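Local structure of major capsid protein (Faustovirus, 5J7O) at residues B[7-10]-B[15-18]; B[451-456]-B[598-603]. The protein forms the shell of the Faustovirus capsid, folding as a double jelly-roll subunit that assembles into trimers. All coordinates share one frame; numbering follows the deposited sequence.

Contact 1: B[7-10]-B[15-18]; sequences KLIA and ADRM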
loop_
_atom_site.group_PDB
_atom_site.type_symbol
_atom_site.label_atom_id
_atom_site.label_comp_id
_atom_site.label_asym_id
_atom_site.label_seq_id
_atom_site.Cartn_x
_atom_site.Cartn_y
_atom_site.Cartn_z
ATOM N N LYS B 7 -36.006 18.603 -14.131
ATOM C CA LYS B 7 -36.212 19.383 -15.345
ATOM C C LYS B 7 -35.035 19.240 -16.305
ATOM O O LYS B 7 -34.040 19.956 -16.190
ATOM C CB LYS B 7 -36.425 20.861 -15.006
ATOM C CG LYS B 7 -37.407 21.113 -13.877
ATOM C CD LYS B 7 -37.539 22.600 -13.601
ATOM C CE LYS B 7 -38.257 22.857 -12.288
ATOM N NZ LYS B 7 -38.136 24.284 -11.868
ATOM N N LEU B 8 -35.151 18.307 -17.247
ATOM C CA LEU B 8 -34.150 18.165 -18.292
ATOM C C LEU B 8 -34.289 19.305 -19.302
ATOM O O LEU B 8 -35.356 19.904 -19.457
ATOM C CB LEU B 8 -34.294 16.805 -18.978
ATOM C CG LEU B 8 -33.150 16.279 -19.846
ATOM C CD1 LEU B 8 -31.836 16.286 -19.083
ATOM C CD2 LEU B 8 -33.475 14.876 -20.335
ATOM N N ILE B 9 -33.190 19.609 -19.992
ATOM C CA ILE B 9 -33.137 20.803 -20.832
ATOM C C ILE B 9 -32.914 20.442 -22.297
ATOM O O ILE B 9 -33.714 20.817 -23.162
ATOM C CB ILE B 9 -32.055 21.773 -20.328
ATOM C CG1 ILE B 9 -32.419 22.279 -18.930
ATOM C CG2 ILE B 9 -31.894 22.929 -21.291
ATOM C CD1 ILE B 9 -31.575 23.439 -18.451
ATOM N N ALA B 10 -31.800 19.761 -22.584
ATOM C CA ALA B 10 -31.527 19.128 -23.874
ATOM C C ALA B 10 -31.134 20.090 -24.995
ATOM O O ALA B 10 -30.314 19.732 -25.847
ATOM C CB ALA B 10 -32.731 18.293 -24.327
ATOM N N ALA B 15 -23.719 24.838 -27.271
ATOM C CA ALA B 15 -23.015 23.820 -26.497
ATOM C C ALA B 15 -23.827 22.533 -26.414
ATOM O O ALA B 15 -23.326 21.447 -26.725
ATOM C CB ALA B 15 -22.699 24.352 -25.100
ATOM N N ASP B 16 -25.092 22.639 -25.999
ATOM C CA ASP B 16 -25.957 21.467 -25.947
ATOM C C ASP B 16 -26.292 20.931 -27.330
ATOM O O ASP B 16 -26.711 19.775 -27.448
ATOM C CB ASP B 16 -27.245 21.794 -25.191
ATOM C CG ASP B 16 -27.046 21.818 -23.691
ATOM O OD1 ASP B 16 -26.009 21.306 -23.220
ATOM O OD2 ASP B 16 -27.933 22.333 -22.978
ATOM N N ARG B 17 -26.117 21.740 -28.376
ATOM C CA ARG B 17 -26.388 21.272 -29.731
ATOM C C ARG B 17 -25.310 20.309 -30.216
ATOM O O ARG B 17 -25.608 19.367 -30.961
ATOM C CB ARG B 17 -26.508 22.465 -30.680
ATOM C CG ARG B 17 -27.056 22.125 -32.054
ATOM C CD ARG B 17 -27.479 23.386 -32.798
ATOM N NE ARG B 17 -28.365 24.223 -31.991
ATOM C CZ ARG B 17 -28.045 25.429 -31.531
ATOM N NH1 ARG B 17 -26.859 25.953 -31.809
ATOM N NH2 ARG B 17 -28.913 26.116 -30.800
ATOM N N MET B 18 -24.059 20.525 -29.809
ATOM C CA MET B 18 -22.947 19.706 -30.272
ATOM C C MET B 18 -22.688 18.484 -29.400
ATOM O O MET B 18 -22.051 17.531 -29.866
ATOM C CB MET B 18 -21.670 20.549 -30.348
ATOM C CG MET B 18 -21.774 21.726 -31.303
ATOM S SD MET B 18 -20.455 22.930 -31.070
ATOM C CE MET B 18 -19.011 21.913 -31.366
#
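Asp16 meets the N-terminal arm through its methylene and one carboxylate oxygen. Its CB lies 3.8 Å from the carbonyl O of Ala10, the nearest approach between the two segments, and OD2 comes within 4.3 Å of CG2 of Ile9. Both are van der Waals touches, and the interface is small, 93 Å² in all. CG of Asp16 stands anti to its own carbonyl carbon and beside the backbone N (chi1 -77°), which turns the carboxylate toward the arm. There OD2 accepts a hydrogen bond from the backbone N of Asp12, in the connection that joins the two segments. The carboxylate then reaches into a second subunit, whose Asn585 ND2 bonds to OD2 and whose His583 NE2 bonds to OD1. Ile9 packs on that same Asn585, while Ala10 lies against Ala68 of the third subunit. The buried acid is therefore gripped by at least three bonds, one from its own chain and two across the subunit boundary. Its negative charge is probably eased by these donors, and the same carboxylate that binds the neighbour also ties down Asp12, consistent with a link between the local fold and the trimer contacts.

Contact 2: B[451-456]-B[598-603]; sequences LRPANN and SSFCDS
An ST turn that is also an ST motif, in the loop 598-603 linking strands 592-597 and 607-620 of the second half of the double jelly-roll, packs here against the end of strand 444-453. Ser598 shapes the loop: its OG accepts from the backbone N of Phe600 at 3.1 Å and, almost straight at 175°, from the N of Cys601 at 2.9 Å. The same hydroxyl is hydrogen-bonded to the carbonyl O of Thr523, in a neighbouring loop. The loop turned in this way points Ser598, Phe600 and Cys601 at the strand. CD2 of Leu451 fits against two of them, 4.1 Å from OG of Ser598 and 4.2 Å from CB of Cys601; the anti placement of CG relative to the backbone N (chi1 -172°) carries CD2 off the strand toward the loop. Further along, the pyrrolidine ring of Pro453 meets the phenyl ring of Phe600, CG lying 4.0 Å and CB 4.1 Å from CE2. The approach to the aromatic ring is oblique, and the two side chains cross at about a right angle. Cys607, on strand 607-620, touches both Leu451 and Phe600, while Ser473 touches both Pro453 and Phe600. Leu451 also bonds through its backbone O to Thr523 OG1, which brings strand and loop onto a common third piece of chain. The direct contact is thus apolar apart from the hydroxyl beside Leu451, whose polarity is spent on holding the loop's shape and on Thr523, with carbon atoms making the join to the strand.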
loop_
_atom_site.group_PDB
_atom_site.type_symbol
_atom_site.label_atom_id
_atom_site.label_comp_id
_atom_site.label_asym_id
_atom_site.label_seq_id
_atom_site.Cartn_x
_atom_site.Cartn_y
_atom_site.Cartn_z
ATOM N N LEU B 451 20.913 -2.115 -15.998
ATOM C CA LEU B 451 22.361 -2.306 -15.886
ATOM C C LEU B 451 22.614 -2.887 -14.498
ATOM O O LEU B 451 22.837 -2.150 -13.534
ATOM C CB LEU B 451 23.115 -0.996 -16.111
ATOM C CG LEU B 451 24.642 -1.066 -16.207
ATOM C CD1 LEU B 451 25.076 -1.986 -17.337
ATOM C CD2 LEU B 451 25.235 0.321 -16.391
ATOM N N ARG B 452 22.575 -4.214 -14.403
ATOM C CA ARG B 452 22.599 -4.894 -13.116
ATOM C C ARG B 452 24.035 -5.191 -12.703
ATOM O O ARG B 452 24.767 -5.831 -13.470
ATOM C CB ARG B 452 21.803 -6.186 -13.185
ATOM C CG ARG B 452 21.963 -7.080 -11.970
ATOM C CD ARG B 452 21.998 -8.541 -12.379
ATOM N NE ARG B 452 20.709 -9.203 -12.223
ATOM C CZ ARG B 452 20.440 -10.420 -12.683
ATOM N NH1 ARG B 452 21.370 -11.102 -13.338
ATOM N NH2 ARG B 452 19.243 -10.954 -12.491
ATOM N N PRO B 453 24.475 -4.758 -11.521
ATOM C CA PRO B 453 25.837 -5.081 -11.079
ATOM C C PRO B 453 26.030 -6.584 -10.957
ATOM O O PRO B 453 25.158 -7.304 -10.464
ATOM C CB PRO B 453 25.944 -4.386 -9.716
ATOM C CG PRO B 453 24.868 -3.347 -9.722
ATOM C CD PRO B 453 23.758 -3.924 -10.544
ATOM N N ALA B 454 27.194 -7.055 -11.414
ATOM C CA ALA B 454 27.477 -8.487 -11.393
ATOM C C ALA B 454 27.454 -9.049 -9.978
ATOM O O ALA B 454 27.134 -10.227 -9.784
ATOM C CB ALA B 454 28.830 -8.764 -12.050
ATOM N N ASN B 455 27.778 -8.224 -8.979
ATOM C CA ASN B 455 27.824 -8.700 -7.601
ATOM C C ASN B 455 26.445 -9.050 -7.057
ATOM O O ASN B 455 26.354 -9.773 -6.060
ATOM C CB ASN B 455 28.489 -7.651 -6.708
ATOM C CG ASN B 455 28.734 -8.157 -5.300
ATOM O OD1 ASN B 455 28.037 -7.775 -4.359
ATOM N ND2 ASN B 455 29.722 -9.032 -5.151
ATOM N N ASN B 456 25.373 -8.564 -7.687
ATOM C CA ASN B 456 24.030 -8.877 -7.215
ATOM C C ASN B 456 23.698 -10.360 -7.337
ATOM O O ASN B 456 22.813 -10.842 -6.623
ATOM C CB ASN B 456 22.999 -8.046 -7.979
ATOM C CG ASN B 456 23.099 -6.566 -7.665
ATOM O OD1 ASN B 456 24.122 -6.092 -7.173
ATOM N ND2 ASN B 456 22.032 -5.828 -7.949
ATOM N N SER B 598 27.129 5.990 -17.157
ATOM C CA SER B 598 27.030 5.431 -15.818
ATOM C C SER B 598 27.970 6.155 -14.868
ATOM O O SER B 598 29.100 6.493 -15.234
ATOM C CB SER B 598 27.355 3.933 -15.822
ATOM O OG SER B 598 27.234 3.380 -14.523
ATOM N N SER B 599 27.493 6.389 -13.650
ATOM C CA SER B 599 28.331 6.878 -12.565
ATOM C C SER B 599 28.861 5.750 -11.691
ATOM O O SER B 599 29.667 6.008 -10.789
ATOM C CB SER B 599 27.552 7.876 -11.700
ATOM O OG SER B 599 27.206 9.035 -12.439
ATOM N N PHE B 600 28.441 4.512 -11.943
ATOM C CA PHE B 600 28.806 3.367 -11.120
ATOM C C PHE B 600 29.700 2.372 -11.842
ATOM O O PHE B 600 30.699 1.917 -11.277
ATOM C CB PHE B 600 27.534 2.656 -10.629
ATOM C CG PHE B 600 27.804 1.491 -9.722
ATOM C CD1 PHE B 600 28.104 1.695 -8.386
ATOM C CD2 PHE B 600 27.752 0.191 -10.201
ATOM C CE1 PHE B 600 28.353 0.629 -7.544
ATOM C CE2 PHE B 600 27.999 -0.882 -9.363
ATOM C CZ PHE B 600 28.303 -0.662 -8.034
ATOM N N CYS B 601 29.372 2.029 -13.085
ATOM C CA CYS B 601 30.022 0.915 -13.766
ATOM C C CYS B 601 31.459 1.264 -14.139
ATOM O O CYS B 601 31.705 2.238 -14.858
ATOM C CB CYS B 601 29.226 0.530 -15.011
ATOM S SG CYS B 601 29.901 -0.875 -15.927
ATOM N N ASP B 602 32.403 0.465 -13.649
ATOM C CA ASP B 602 33.797 0.522 -14.078
ATOM C C ASP B 602 34.421 -0.848 -13.828
ATOM O O ASP B 602 33.723 -1.813 -13.496
ATOM C CB ASP B 602 34.555 1.657 -13.377
ATOM C CG ASP B 602 34.384 1.644 -11.867
ATOM O OD1 ASP B 602 34.170 0.559 -11.287
ATOM O OD2 ASP B 602 34.471 2.730 -11.257
ATOM N N SER B 603 35.744 -0.936 -13.990
ATOM C CA SER B 603 36.424 -2.222 -13.866
ATOM C C SER B 603 36.338 -2.793 -12.457
ATOM O O SER B 603 36.438 -4.012 -12.287
ATOM C CB SER B 603 37.887 -2.087 -14.291
ATOM O OG SER B 603 37.987 -1.761 -15.667
#

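From the N terminus, contact 1 closes first: four residues lie between 7-10 and 15-18, and this short connection leads the end of the arm into helix 13-19, where Asp16 reaches back to it. The chain then runs through the rest of the first half and well into the second before 451-456 opens contact 2, which closes over 141 intervening residues at 598-603. The two are in series, neither nested nor crossed, with centres about 62 Å apart. Contact 1 is a local closure about 51 Å from the centre of the chain, wedged between two other subunits of the trimer. Contact 2 joins a strand end to an inter-strand loop, and no other chain of the assembly touches it.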